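PDB 3RJ2: uncharacterized protein from Singapore grouper iridovirus, which binds histone H3 and may thereby act on host histones or chromatin during infection. Local coordinates for residues C9-A14 and W32-K37; R58-F61 and R67-T70. All blocks are in the same frame, centred on the assembly; numbering follows the deposited sequence.

Contact 1 (C9-A14 and W32-K37); sequences CEFVNA and WIWTYK
Phe11 meets two aromatic residues of segment 32-37 at once and uses a different part of its ring for each: a face for Tyr36 and an edge for Trp34. The same atom takes part both times. Phe11 CE1 lies 3.6 Å from Tyr36 CD2, which sits over one face of the phenylalanine, and the centroids of these two rings are 5.2 Å apart. Their planes differ by 53°, so the pair is an oblique aromatic contact and neither a parallel stack nor a T-shape. Toward Trp34, Phe11 CE1 comes within 3.6 Å of CH2, the far corner of the indole, and each ring meets the other near its own plane, edge against edge.

The torsions account for this reach. Trp34 and Tyr36 both hold CG anti to the backbone N (chi1 175° and 177°), which sends the two rings out from alternate positions of one strand toward segment 9-14. Tyr36 CB also rests on a face of the Trp34 indole, so the two residues pack against each other within their own strand as well. Cys9 adds a sulfur-aromatic contact: its SG stands 5.1 Å from the centroid of the Trp34 six-membered ring, obliquely placed.

Polar ends are satisfied outside the segments, Trp34 NE1 by Glu117 OE1 and Tyr36 OH by the hydroxyl of Tyr42, whose ring also meets Phe11. The backbones stay well apart, the nearest CA pair, Phe11 and Tyr36, being separated by 10.8 Å, and the contact is made by side chains. Strand 6-12 belongs to the four-stranded antiparallel sheet and strand 31-37 to the six-stranded mixed one, and these interdigitating, buried aromatic side chains from two sheets are consistent with a sandwich-like core.

Contact 2 (R58-F61 and R67-T70); sequences RVTF and RYIT
Phe61 is tied to segment 67-70 by two backbone hydrogen bonds. Phe61 N donates to Thr70 O at 2.9 Å, almost straight at 175°, while Phe61 O receives Ile69 N at 2.9 Å from a donor tilted out of the carbonyl plane. Because Ile69 and Thr70 both face Phe61, the pairing is a classic beta bulge. A CA-H...O contact from Thr60 CA supplements the bonding at Thr70 O.

Apolar packing flanks these bonds. Thr70 CG2 approaches the edge of the Phe61 ring at CD1, 4.1 Å away, the two side chains running alongside each other. Ile69 CD1 reaches Phe61 CB at 4.3 Å. Across the strands, Thr60 CG2 touches the edge of the Tyr68 ring at CD2, 3.6 Å away; it is put there by a rotamer with CG2 anti to the backbone N, leaving OG1 for Arg58.

Within segment 58-61, Arg58 NE donates to Thr60 OG1 at 2.9 Å, a bond bent to 133° and out of the guanidinium plane, and NH2 adds a weak second one. Across the strands the guanidinium then meets the Tyr68 ring, with NH2 3.6 Å from CE2 and the planes 36° apart. Separately, Tyr68 OH is hydrogen-bonded to His71 ND1. The bent NE bond probably no more than biases the guanidinium toward Tyr68; the two backbone bonds of Phe61 join the strands, while Arg58, Thr60 and Tyr68 gather on the face opposite Phe61 and Thr70.

How the contacts relate
Both contacts reach the six-stranded mixed sheet, but they join different things. Contact 1 packs strand 31-37 of that sheet against strand 6-12 of the other sheet, whereas contact 2 pairs neighbouring strands 56-62 and 68-75 of a hairpin at one border of the mixed sheet. Strand 94-98 lies between strands 31-37 and 56-62, and its Arg96 bonds to both: through NE to Thr35 OG1, and through the backbone to Thr60. The centres of the contacts are 12 Å apart and their nearest atoms about 5 Å, without touching. Along the chain, both segments of contact 1 precede those of contact 2.

Contact 1 (C9-A14 and W32-K37)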
# COMPACT_ATOMS: atom_id res chain seq x y z
N CYS A 9 -4.35 7.09 4.41
CA CYS A 9 -4.18 7.54 3.03
C CYS A 9 -5.28 8.50 2.60
O CYS A 9 -6.46 8.14 2.62
CB CYS A 9 -4.17 6.35 2.06
SG CYS A 9 -3.05 5.01 2.49
N GLU A 10 -4.86 9.72 2.23
CA GLU A 10 -5.73 10.69 1.56
C GLU A 10 -5.44 10.70 0.06
O GLU A 10 -4.41 11.18 -0.38
CB GLU A 10 -5.55 12.10 2.11
CG GLU A 10 -6.05 12.30 3.53
CD GLU A 10 -5.95 13.77 4.01
OE1 GLU A 10 -5.15 14.55 3.45
OE2 GLU A 10 -6.69 14.12 4.97
N PHE A 11 -6.38 10.14 -0.71
CA PHE A 11 -6.35 10.19 -2.16
C PHE A 11 -7.08 11.43 -2.59
O PHE A 11 -8.20 11.66 -2.16
CB PHE A 11 -6.99 8.94 -2.75
CG PHE A 11 -6.13 7.72 -2.64
CD1 PHE A 11 -6.31 6.82 -1.60
CD2 PHE A 11 -5.13 7.49 -3.57
CE1 PHE A 11 -5.51 5.71 -1.49
CE2 PHE A 11 -4.32 6.36 -3.47
CZ PHE A 11 -4.51 5.47 -2.43
N VAL A 12 -6.41 12.24 -3.41
CA VAL A 12 -6.93 13.54 -3.84
C VAL A 12 -7.22 13.48 -5.33
O VAL A 12 -6.36 13.04 -6.09
CB VAL A 12 -5.90 14.68 -3.56
CG1 VAL A 12 -6.52 16.06 -3.75
CG2 VAL A 12 -5.34 14.55 -2.15
N ASN A 13 -8.42 13.88 -5.76
CA ASN A 13 -8.72 13.93 -7.19
C ASN A 13 -8.23 15.24 -7.84
O ASN A 13 -7.57 16.02 -7.17
CB ASN A 13 -10.21 13.62 -7.48
CG ASN A 13 -11.16 14.75 -7.05
OD1 ASN A 13 -10.74 15.83 -6.64
ND2 ASN A 13 -12.46 14.47 -7.15
N ALA A 14 -8.58 15.47 -9.11
CA ALA A 14 -8.07 16.62 -9.86
C ALA A 14 -8.51 17.98 -9.31
O ALA A 14 -7.83 18.99 -9.48
CB ALA A 14 -8.44 16.50 -11.34
N TRP A 32 1.19 -6.79 6.18
CA TRP A 32 -0.00 -6.90 5.35
C TRP A 32 0.22 -6.32 3.96
O TRP A 32 1.23 -5.66 3.70
CB TRP A 32 -1.24 -6.30 6.03
CG TRP A 32 -1.06 -4.91 6.60
CD1 TRP A 32 -0.93 -4.57 7.92
CD2 TRP A 32 -1.02 -3.68 5.87
NE1 TRP A 32 -0.79 -3.22 8.06
CE2 TRP A 32 -0.85 -2.64 6.82
CE3 TRP A 32 -1.10 -3.34 4.50
CZ2 TRP A 32 -0.74 -1.29 6.44
CZ3 TRP A 32 -1.00 -2.00 4.14
CH2 TRP A 32 -0.83 -0.99 5.11
N ILE A 33 -0.71 -6.61 3.06
CA ILE A 33 -0.75 -6.04 1.72
C ILE A 33 -2.14 -5.46 1.57
O ILE A 33 -3.12 -6.03 2.05
CB ILE A 33 -0.47 -7.10 0.63
CG1 ILE A 33 0.91 -7.73 0.82
CG2 ILE A 33 -0.58 -6.50 -0.77
CD1 ILE A 33 1.16 -8.95 -0.06
N TRP A 34 -2.21 -4.30 0.93
CA TRP A 34 -3.46 -3.61 0.72
C TRP A 34 -3.60 -3.25 -0.76
O TRP A 34 -2.67 -2.72 -1.37
CB TRP A 34 -3.48 -2.37 1.60
CG TRP A 34 -4.65 -1.46 1.44
CD1 TRP A 34 -5.89 -1.61 2.00
CD2 TRP A 34 -4.68 -0.23 0.70
NE1 TRP A 34 -6.70 -0.55 1.63
CE2 TRP A 34 -5.98 0.31 0.84
CE3 TRP A 34 -3.74 0.45 -0.09
CZ2 TRP A 34 -6.35 1.54 0.24
CZ3 TRP A 34 -4.12 1.68 -0.70
CH2 TRP A 34 -5.41 2.20 -0.52
N THR A 35 -4.76 -3.57 -1.31
CA THR A 35 -5.12 -3.26 -2.70
C THR A 35 -6.37 -2.38 -2.78
O THR A 35 -7.38 -2.65 -2.14
CB THR A 35 -5.37 -4.55 -3.51
OG1 THR A 35 -4.23 -5.40 -3.41
CG2 THR A 35 -5.62 -4.23 -4.99
N TYR A 36 -6.31 -1.33 -3.60
CA TYR A 36 -7.42 -0.40 -3.73
C TYR A 36 -7.68 -0.12 -5.20
O TYR A 36 -6.81 0.41 -5.89
CB TYR A 36 -7.11 0.90 -2.99
CG TYR A 36 -8.12 2.03 -3.07
CD1 TYR A 36 -9.50 1.79 -3.03
CD2 TYR A 36 -7.69 3.35 -3.14
CE1 TYR A 36 -10.42 2.85 -3.07
CE2 TYR A 36 -8.59 4.40 -3.19
CZ TYR A 36 -9.95 4.15 -3.15
OH TYR A 36 -10.83 5.21 -3.20
N LYS A 37 -8.87 -0.48 -5.66
CA LYS A 37 -9.33 -0.14 -7.00
C LYS A 37 -9.93 1.26 -6.93
O LYS A 37 -10.83 1.50 -6.14
CB LYS A 37 -10.39 -1.13 -7.48
CG LYS A 37 -10.75 -0.97 -8.95
CD LYS A 37 -11.89 -1.89 -9.36
CE LYS A 37 -12.41 -1.50 -10.73
NZ LYS A 37 -13.25 -2.59 -11.33

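Contact 2 (R58-F61 and R67-T70)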
# COMPACT_ATOMS: atom_id res chain seq x y z
N ARG A 58 6.24 -0.47 0.33
CA ARG A 58 6.15 -0.24 -1.09
C ARG A 58 4.73 0.20 -1.48
O ARG A 58 3.74 -0.42 -1.09
CB ARG A 58 6.55 -1.51 -1.83
CG ARG A 58 6.78 -1.35 -3.28
CD ARG A 58 7.15 -2.70 -3.88
NE ARG A 58 6.44 -2.91 -5.11
CZ ARG A 58 6.98 -3.11 -6.30
NH1 ARG A 58 8.30 -3.17 -6.45
NH2 ARG A 58 6.18 -3.27 -7.34
N VAL A 59 4.67 1.31 -2.21
CA VAL A 59 3.44 1.78 -2.84
C VAL A 59 3.58 1.59 -4.35
O VAL A 59 4.49 2.14 -4.97
CB VAL A 59 3.18 3.28 -2.56
CG1 VAL A 59 1.82 3.69 -3.11
CG2 VAL A 59 3.26 3.56 -1.07
N THR A 60 2.67 0.82 -4.93
CA THR A 60 2.73 0.44 -6.33
C THR A 60 1.41 0.89 -6.96
O THR A 60 0.35 0.86 -6.30
CB THR A 60 2.91 -1.10 -6.50
OG1 THR A 60 3.98 -1.55 -5.65
CG2 THR A 60 3.24 -1.48 -7.93
N PHE A 61 1.51 1.36 -8.20
CA PHE A 61 0.35 1.66 -9.01
C PHE A 61 0.30 0.75 -10.23
O PHE A 61 1.34 0.41 -10.82
CB PHE A 61 0.37 3.12 -9.46
CG PHE A 61 0.35 4.10 -8.33
CD1 PHE A 61 1.51 4.75 -7.93
CD2 PHE A 61 -0.83 4.34 -7.63
CE1 PHE A 61 1.48 5.66 -6.86
CE2 PHE A 61 -0.86 5.23 -6.55
CZ PHE A 61 0.30 5.90 -6.18
N ARG A 67 -1.84 -3.91 -14.88
CA ARG A 67 -0.40 -3.98 -15.14
C ARG A 67 0.40 -2.92 -14.38
O ARG A 67 -0.03 -1.78 -14.22
CB ARG A 67 -0.11 -3.89 -16.65
CG ARG A 67 -0.57 -5.09 -17.50
CD ARG A 67 0.08 -5.07 -18.90
NE ARG A 67 -0.83 -5.55 -19.96
CZ ARG A 67 -0.52 -5.62 -21.26
NH1 ARG A 67 0.68 -5.27 -21.69
NH2 ARG A 67 -1.43 -6.07 -22.13
N TYR A 68 1.59 -3.30 -13.94
CA TYR A 68 2.52 -2.42 -13.25
C TYR A 68 2.81 -1.12 -14.01
O TYR A 68 3.14 -1.15 -15.21
CB TYR A 68 3.83 -3.17 -13.00
CG TYR A 68 4.94 -2.33 -12.40
CD1 TYR A 68 5.91 -1.73 -13.21
CD2 TYR A 68 5.02 -2.16 -11.03
CE1 TYR A 68 6.93 -0.96 -12.65
CE2 TYR A 68 6.02 -1.42 -10.46
CZ TYR A 68 6.97 -0.81 -11.27
OH TYR A 68 7.96 -0.08 -10.66
N ILE A 69 2.71 0.01 -13.32
CA ILE A 69 3.14 1.30 -13.88
C ILE A 69 4.42 1.74 -13.21
O ILE A 69 5.41 2.09 -13.88
CB ILE A 69 2.11 2.44 -13.65
CG1 ILE A 69 0.75 2.09 -14.24
CG2 ILE A 69 2.66 3.75 -14.24
CD1 ILE A 69 -0.38 2.96 -13.70
N THR A 70 4.40 1.77 -11.89
CA THR A 70 5.51 2.30 -11.11
C THR A 70 5.31 2.02 -9.62
O THR A 70 4.20 1.72 -9.18
CB THR A 70 5.68 3.82 -11.36
OG1 THR A 70 6.98 4.24 -10.95
CG2 THR A 70 4.61 4.63 -10.63